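Local structure of lantibiotic dehydratase (Microbispora corallina, 5EHK) at residues A[950-955]-A[1015-1020]; A[1025-1030]-A[1038-1043]. The protein probably dehydrates serine and threonine residues of the NAI-107 precursor peptide by tRNA-dependent glutamylation followed by glutamate elimination. All coordinates share one frame; numbering follows the deposited sequence.

Contact 1. Residues A[950-955]-A[1015-1020]; sequences LDEVTA and ARWQKL
Leu950 O, in the same first turn of the helix as the Glu952 that meets Trp1017 and Leu1020, takes hydrogen bonds from two donors of one residue: the backbone N of Thr954 and its hydroxyl, with Thr954 OG1 2.9 Å from Leu950 O. The hydroxyl comes in from above the carbonyl plane, 40° out of it. Across the interface no hydrogen bond forms, and Glu952 carries the contact with its aliphatic part. Its CG meets the indole of Trp1017 at the edge, in the plane of the ring, with Glu952 CG 3.4 Å from Trp1017 CZ3. The two side chains cross at about a right angle, and the carboxylate plane is turned 70° from the indole. Glu952 CG stands opposite the carbonyl carbon and beside the backbone N (chi1 -83°), with the chain extended beyond. One carboxylate oxygen, OE1, accepts a hydrogen bond from the backbone N of Thr949, which helps to set the rotation of the group and makes one half of a capping box. Glu952 OE2 lies by the indole edge, 3.7 Å from Trp1017 CH2, and also beside Leu1020 CD2, both van der Waals contacts. Glu952 OE2 and Arg1016 NH1 stay 5.3 Å apart, too far for contact, so any attraction between these charges would be long-range. Arg1016 instead lays its CD over one face of the Trp1017 indole, and Trp1017 NE1 donates a hydrogen bond to Asp1009 O. Helix 1090-1109 lies beside both segments: Leu1099 touches Trp1017, while Arg1092 makes a salt bridge with Asp951. Thr954 packs on helix 1068-1085 through Cys1082 and Leu1085, and Leu1020 turns to Leu1029 and Leu1030 of the next helix.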
loop_
_atom_site.group_PDB
_atom_site.type_symbol
_atom_site.label_atom_id
_atom_site.label_comp_id
_atom_site.label_asym_id
_atom_site.label_seq_id
_atom_site.Cartn_x
_atom_site.Cartn_y
_atom_site.Cartn_z
ATOM N N LEU A 950 32.638 -1.963 -12.364
ATOM C CA LEU A 950 32.386 -2.445 -11.025
ATOM C C LEU A 950 31.933 -3.897 -11.032
ATOM O O LEU A 950 32.370 -4.678 -10.205
ATOM C CB LEU A 950 31.330 -1.568 -10.362
ATOM C CG LEU A 950 31.358 -1.404 -8.846
ATOM C CD1 LEU A 950 32.754 -1.072 -8.333
ATOM C CD2 LEU A 950 30.384 -0.315 -8.459
ATOM N N ASP A 951 31.077 -4.275 -11.976
ATOM C CA ASP A 951 30.610 -5.662 -12.050
ATOM C C ASP A 951 31.770 -6.611 -12.299
ATOM O O ASP A 951 31.806 -7.732 -11.781
ATOM C CB ASP A 951 29.556 -5.854 -13.136
ATOM C CG ASP A 951 28.261 -5.147 -12.820
ATOM O OD1 ASP A 951 28.283 -4.221 -11.983
ATOM O OD2 ASP A 951 27.214 -5.533 -13.392
ATOM N N GLU A 952 32.716 -6.158 -13.105
ATOM C CA GLU A 952 33.899 -6.955 -13.360
ATOM C C GLU A 952 34.723 -7.155 -12.094
ATOM O O GLU A 952 34.986 -8.289 -11.707
ATOM C CB GLU A 952 34.742 -6.346 -14.488
ATOM C CG GLU A 952 34.244 -6.750 -15.876
ATOM C CD GLU A 952 34.775 -5.861 -16.980
ATOM O OE1 GLU A 952 35.028 -4.663 -16.716
ATOM O OE2 GLU A 952 34.964 -6.371 -18.105
ATOM N N VAL A 953 35.093 -6.068 -11.430
ATOM C CA VAL A 953 35.938 -6.188 -10.248
ATOM C C VAL A 953 35.199 -6.971 -9.162
ATOM O O VAL A 953 35.830 -7.667 -8.369
ATOM C CB VAL A 953 36.451 -4.828 -9.730
ATOM C CG1 VAL A 953 37.022 -4.013 -10.891
ATOM C CG2 VAL A 953 35.344 -4.063 -9.038
ATOM N N THR A 954 33.865 -6.887 -9.148
ATOM C CA THR A 954 33.062 -7.651 -8.188
ATOM C C THR A 954 33.074 -9.142 -8.515
ATOM O O THR A 954 33.211 -9.976 -7.615
ATOM C CB THR A 954 31.628 -7.113 -8.047
ATOM O OG1 THR A 954 31.681 -5.742 -7.633
ATOM C CG2 THR A 954 30.845 -7.893 -6.979
ATOM N N ALA A 955 32.927 -9.471 -9.796
ATOM C CA ALA A 955 33.066 -10.853 -10.253
ATOM C C ALA A 955 34.460 -11.369 -9.888
ATOM O O ALA A 955 34.610 -12.445 -9.309
ATOM C CB ALA A 955 32.871 -10.925 -11.754
ATOM N N ALA A 1015 33.325 -16.536 -23.946
ATOM C CA ALA A 1015 34.742 -16.590 -24.281
ATOM C C ALA A 1015 35.493 -15.528 -23.491
ATOM O O ALA A 1015 36.630 -15.745 -23.078
ATOM C CB ALA A 1015 34.938 -16.391 -25.776
ATOM N N ARG A 1016 34.848 -14.382 -23.283
ATOM C CA ARG A 1016 35.458 -13.278 -22.547
ATOM C C ARG A 1016 35.652 -13.650 -21.094
ATOM O O ARG A 1016 36.778 -13.781 -20.609
ATOM C CB ARG A 1016 34.593 -12.009 -22.638
ATOM C CG ARG A 1016 35.077 -10.862 -21.737
ATOM C CD ARG A 1016 34.238 -9.587 -21.859
ATOM N NE ARG A 1016 34.378 -8.992 -23.186
ATOM C CZ ARG A 1016 35.468 -8.349 -23.608
ATOM N NH1 ARG A 1016 36.513 -8.211 -22.802
ATOM N NH2 ARG A 1016 35.517 -7.842 -24.833
ATOM N N TRP A 1017 34.530 -13.881 -20.425
ATOM C CA TRP A 1017 34.503 -14.088 -18.989
ATOM C C TRP A 1017 35.379 -15.234 -18.522
ATOM O O TRP A 1017 35.967 -15.176 -17.440
ATOM C CB TRP A 1017 33.059 -14.237 -18.526
ATOM C CG TRP A 1017 32.268 -13.013 -18.865
ATOM C CD1 TRP A 1017 31.214 -12.934 -19.714
ATOM C CD2 TRP A 1017 32.486 -11.684 -18.368
ATOM N NE1 TRP A 1017 30.752 -11.642 -19.780
ATOM C CE2 TRP A 1017 31.515 -10.854 -18.962
ATOM C CE3 TRP A 1017 33.405 -11.119 -17.479
ATOM C CZ2 TRP A 1017 31.435 -9.487 -18.697
ATOM C CZ3 TRP A 1017 33.323 -9.765 -17.214
ATOM C CH2 TRP A 1017 32.345 -8.963 -17.822
ATOM N N GLN A 1018 35.470 -16.277 -19.333
ATOM C CA GLN A 1018 36.362 -17.377 -19.019
ATOM C C GLN A 1018 37.807 -16.900 -19.001
ATOM O O GLN A 1018 38.604 -17.323 -18.164
ATOM C CB GLN A 1018 36.191 -18.479 -20.048
ATOM C CG GLN A 1018 34.903 -19.241 -19.900
ATOM C CD GLN A 1018 34.556 -19.996 -21.157
ATOM O OE1 GLN A 1018 35.440 -20.420 -21.904
ATOM N NE2 GLN A 1018 33.261 -20.167 -21.405
ATOM N N LYS A 1019 38.135 -15.996 -19.917
ATOM C CA LYS A 1019 39.505 -15.507 -20.046
ATOM C C LYS A 1019 39.869 -14.526 -18.939
ATOM O O LYS A 1019 41.008 -14.499 -18.472
ATOM C CB LYS A 1019 39.709 -14.858 -21.420
ATOM C CG LYS A 1019 39.692 -15.834 -22.601
ATOM C CD LYS A 1019 39.625 -15.076 -23.926
ATOM C CE LYS A 1019 40.814 -14.132 -24.111
ATOM N NZ LYS A 1019 40.749 -13.420 -25.423
ATOM N N LEU A 1020 38.888 -13.727 -18.528
ATOM C CA LEU A 1020 39.080 -12.713 -17.491
ATOM C C LEU A 1020 39.069 -13.329 -16.084
ATOM O O LEU A 1020 39.998 -13.132 -15.299
ATOM C CB LEU A 1020 38.012 -11.619 -17.608
ATOM C CG LEU A 1020 38.138 -10.367 -16.743
ATOM C CD1 LEU A 1020 39.340 -9.581 -17.171
ATOM C CD2 LEU A 1020 36.891 -9.513 -16.836
#

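Contact 2. Residues A[1025-1030]-A[1038-1043]; sequences GGWPLL and QVLAAL
Leu1030 and Leu1040 mark the closest backbone approach, their CA atoms 8.1 Å apart, between a weakly bonded helical turn around 1028-1030 and the end of helix 1034-1042. Leu1040 is the central side chain: both its methyls lie on Trp1027, and CD2 also touches Leu1030. Leu1040 CD2 sits over one face of the indole in a CH-pi contact, 4.2 Å from the centroid of the five-membered ring of Trp1027 and 6° off its normal. The other branch touches the root of the same side chain, Leu1040 CD1 lying 3.7 Å from Trp1027 CB, with Trp1027 CG and Trp1027 CD1 next nearest. Leu1030 fills in beside it: Leu1030 CD1 is 3.7 Å from Leu1040 CD2 and lies on the same side of the indole, above the rim near Trp1027 CE3. In Trp1027 the first torsion, with CG opposite the carbonyl carbon (chi1 -69°), sends the indole toward Leu1040, and chi2, 106°, turns its face to it. Trp1027 itself has a left-handed backbone, as does Gly1026 before it, where the lack of a side chain avoids crowding against the carbonyl oxygen of Gly1025. The bend is tied by polar bonds as well, Gly1025 N binding Asp1022 OD1 and Gly1026 O accepting from Arg1031 NE. The apolar layer extends to Ile956 of helix 950-965, which touches Trp1027, Leu1030 and Val1039. The arrangement is a small hydrophobic core at a corner between two short consecutive helices, closed by an aromatic residue from the loop before them, within the C-terminal, largely helical region that in this dehydratase family probably performs glutamate elimination.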
loop_
_atom_site.group_PDB
_atom_site.type_symbol
_atom_site.label_atom_id
_atom_site.label_comp_id
_atom_site.label_asym_id
_atom_site.label_seq_id
_atom_site.Cartn_x
_atom_site.Cartn_y
_atom_site.Cartn_z
ATOM N N GLY A 1025 43.487 -20.854 -13.024
ATOM C CA GLY A 1025 44.580 -20.731 -13.968
ATOM C C GLY A 1025 45.652 -19.722 -13.592
ATOM O O GLY A 1025 46.561 -19.485 -14.382
ATOM N N GLY A 1026 45.546 -19.116 -12.408
ATOM C CA GLY A 1026 46.537 -18.162 -11.923
ATOM C C GLY A 1026 46.283 -16.716 -12.344
ATOM O O GLY A 1026 47.143 -15.848 -12.135
ATOM N N TRP A 1027 45.093 -16.460 -12.901
ATOM C CA TRP A 1027 44.654 -15.120 -13.311
ATOM C C TRP A 1027 45.524 -14.510 -14.407
ATOM O O TRP A 1027 45.984 -13.365 -14.265
ATOM C CB TRP A 1027 44.640 -14.139 -12.116
ATOM C CG TRP A 1027 43.580 -14.365 -11.045
ATOM C CD1 TRP A 1027 43.773 -14.878 -9.787
ATOM C CD2 TRP A 1027 42.187 -14.051 -11.137
ATOM N NE1 TRP A 1027 42.581 -14.915 -9.103
ATOM C CE2 TRP A 1027 41.593 -14.412 -9.908
ATOM C CE3 TRP A 1027 41.380 -13.518 -12.145
ATOM C CZ2 TRP A 1027 40.230 -14.249 -9.660
ATOM C CZ3 TRP A 1027 40.025 -13.359 -11.898
ATOM C CH2 TRP A 1027 39.464 -13.724 -10.668
ATOM N N PRO A 1028 45.735 -15.248 -15.515
ATOM C CA PRO A 1028 46.799 -14.861 -16.459
ATOM C C PRO A 1028 46.495 -13.543 -17.179
ATOM O O PRO A 1028 47.334 -12.640 -17.206
ATOM C CB PRO A 1028 46.854 -16.044 -17.449
ATOM C CG PRO A 1028 45.716 -17.015 -17.021
ATOM C CD PRO A 1028 44.818 -16.243 -16.103
ATOM N N LEU A 1029 45.295 -13.441 -17.737
ATOM C CA LEU A 1029 44.898 -12.254 -18.467
ATOM C C LEU A 1029 44.941 -11.018 -17.570
ATOM O O LEU A 1029 45.404 -9.957 -17.993
ATOM C CB LEU A 1029 43.516 -12.455 -19.069
ATOM C CG LEU A 1029 43.075 -11.466 -20.138
ATOM C CD1 LEU A 1029 42.030 -12.124 -21.047
ATOM C CD2 LEU A 1029 42.531 -10.172 -19.527
ATOM N N LEU A 1030 44.445 -11.145 -16.339
ATOM C CA LEU A 1030 44.409 -10.009 -15.415
ATOM C C LEU A 1030 45.809 -9.472 -15.128
ATOM O O LEU A 1030 46.005 -8.261 -15.035
ATOM C CB LEU A 1030 43.709 -10.377 -14.098
ATOM C CG LEU A 1030 42.241 -9.983 -13.863
ATOM C CD1 LEU A 1030 41.907 -10.060 -12.384
ATOM C CD2 LEU A 1030 41.950 -8.588 -14.395
ATOM N N GLN A 1038 46.404 -4.114 -10.250
ATOM C CA GLN A 1038 45.986 -3.288 -9.136
ATOM C C GLN A 1038 44.713 -3.836 -8.507
ATOM O O GLN A 1038 44.439 -3.624 -7.322
ATOM C CB GLN A 1038 45.815 -1.829 -9.544
ATOM C CG GLN A 1038 47.096 -1.019 -9.606
ATOM C CD GLN A 1038 46.839 0.449 -9.964
ATOM O OE1 GLN A 1038 46.168 0.769 -10.955
ATOM N NE2 GLN A 1038 47.346 1.347 -9.131
ATOM N N VAL A 1039 43.930 -4.537 -9.309
ATOM C CA VAL A 1039 42.748 -5.186 -8.797
ATOM C C VAL A 1039 43.154 -6.304 -7.868
ATOM O O VAL A 1039 42.669 -6.389 -6.738
ATOM C CB VAL A 1039 41.893 -5.735 -9.922
ATOM C CG1 VAL A 1039 40.794 -6.580 -9.361
ATOM C CG2 VAL A 1039 41.297 -4.581 -10.714
ATOM N N LEU A 1040 44.080 -7.142 -8.319
ATOM C CA LEU A 1040 44.487 -8.290 -7.506
ATOM C C LEU A 1040 45.251 -7.907 -6.232
ATOM O O LEU A 1040 45.092 -8.565 -5.203
ATOM C CB LEU A 1040 45.272 -9.310 -8.334
ATOM C CG LEU A 1040 44.501 -10.043 -9.437
ATOM C CD1 LEU A 1040 45.335 -11.197 -9.978
ATOM C CD2 LEU A 1040 43.161 -10.545 -8.956
ATOM N N ALA A 1041 46.070 -6.860 -6.298
ATOM C CA ALA A 1041 46.812 -6.414 -5.119
ATOM C C ALA A 1041 45.836 -5.980 -4.028
ATOM O O ALA A 1041 45.995 -6.332 -2.852
ATOM C CB ALA A 1041 47.737 -5.261 -5.464
ATOM N N ALA A 1042 44.805 -5.245 -4.432
ATOM C CA ALA A 1042 43.834 -4.718 -3.487
ATOM C C ALA A 1042 43.056 -5.825 -2.765
ATOM O O ALA A 1042 42.438 -5.569 -1.742
ATOM C CB ALA A 1042 42.879 -3.762 -4.193
ATOM N N LEU A 1043 43.120 -7.048 -3.291
ATOM C CA LEU A 1043 42.451 -8.222 -2.724
ATOM C C LEU A 1043 43.338 -9.182 -1.928
ATOM O O LEU A 1043 42.868 -10.228 -1.493
ATOM C CB LEU A 1043 41.799 -9.039 -3.835
ATOM C CG LEU A 1043 40.703 -8.415 -4.665
ATOM C CD1 LEU A 1043 40.387 -9.361 -5.787
ATOM C CD2 LEU A 1043 39.484 -8.212 -3.826
#

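How the contacts relate
From the N terminus, helix 950-965 comes first; 59 residues, the rest of that helix and then short helices and strands, pass before contact 1 closes the excursion at 1015-1020. A loop leads straight on to 1025-1030, and contact 2 closes a second excursion of seven residues at 1038-1043. The contacts therefore follow in series, neither enclosing the other, with centres about 11 Å apart. They meet directly where the end of helix 1014-1020 packs on 1025-1030: Leu1020 O lies 3.4 Å from Trp1027 CZ3, and Lys1019 O is 3.3 Å from Leu1029 CB. Helix 950-965 serves both, through Glu952 in contact 1 and Ile956 beside contact 2.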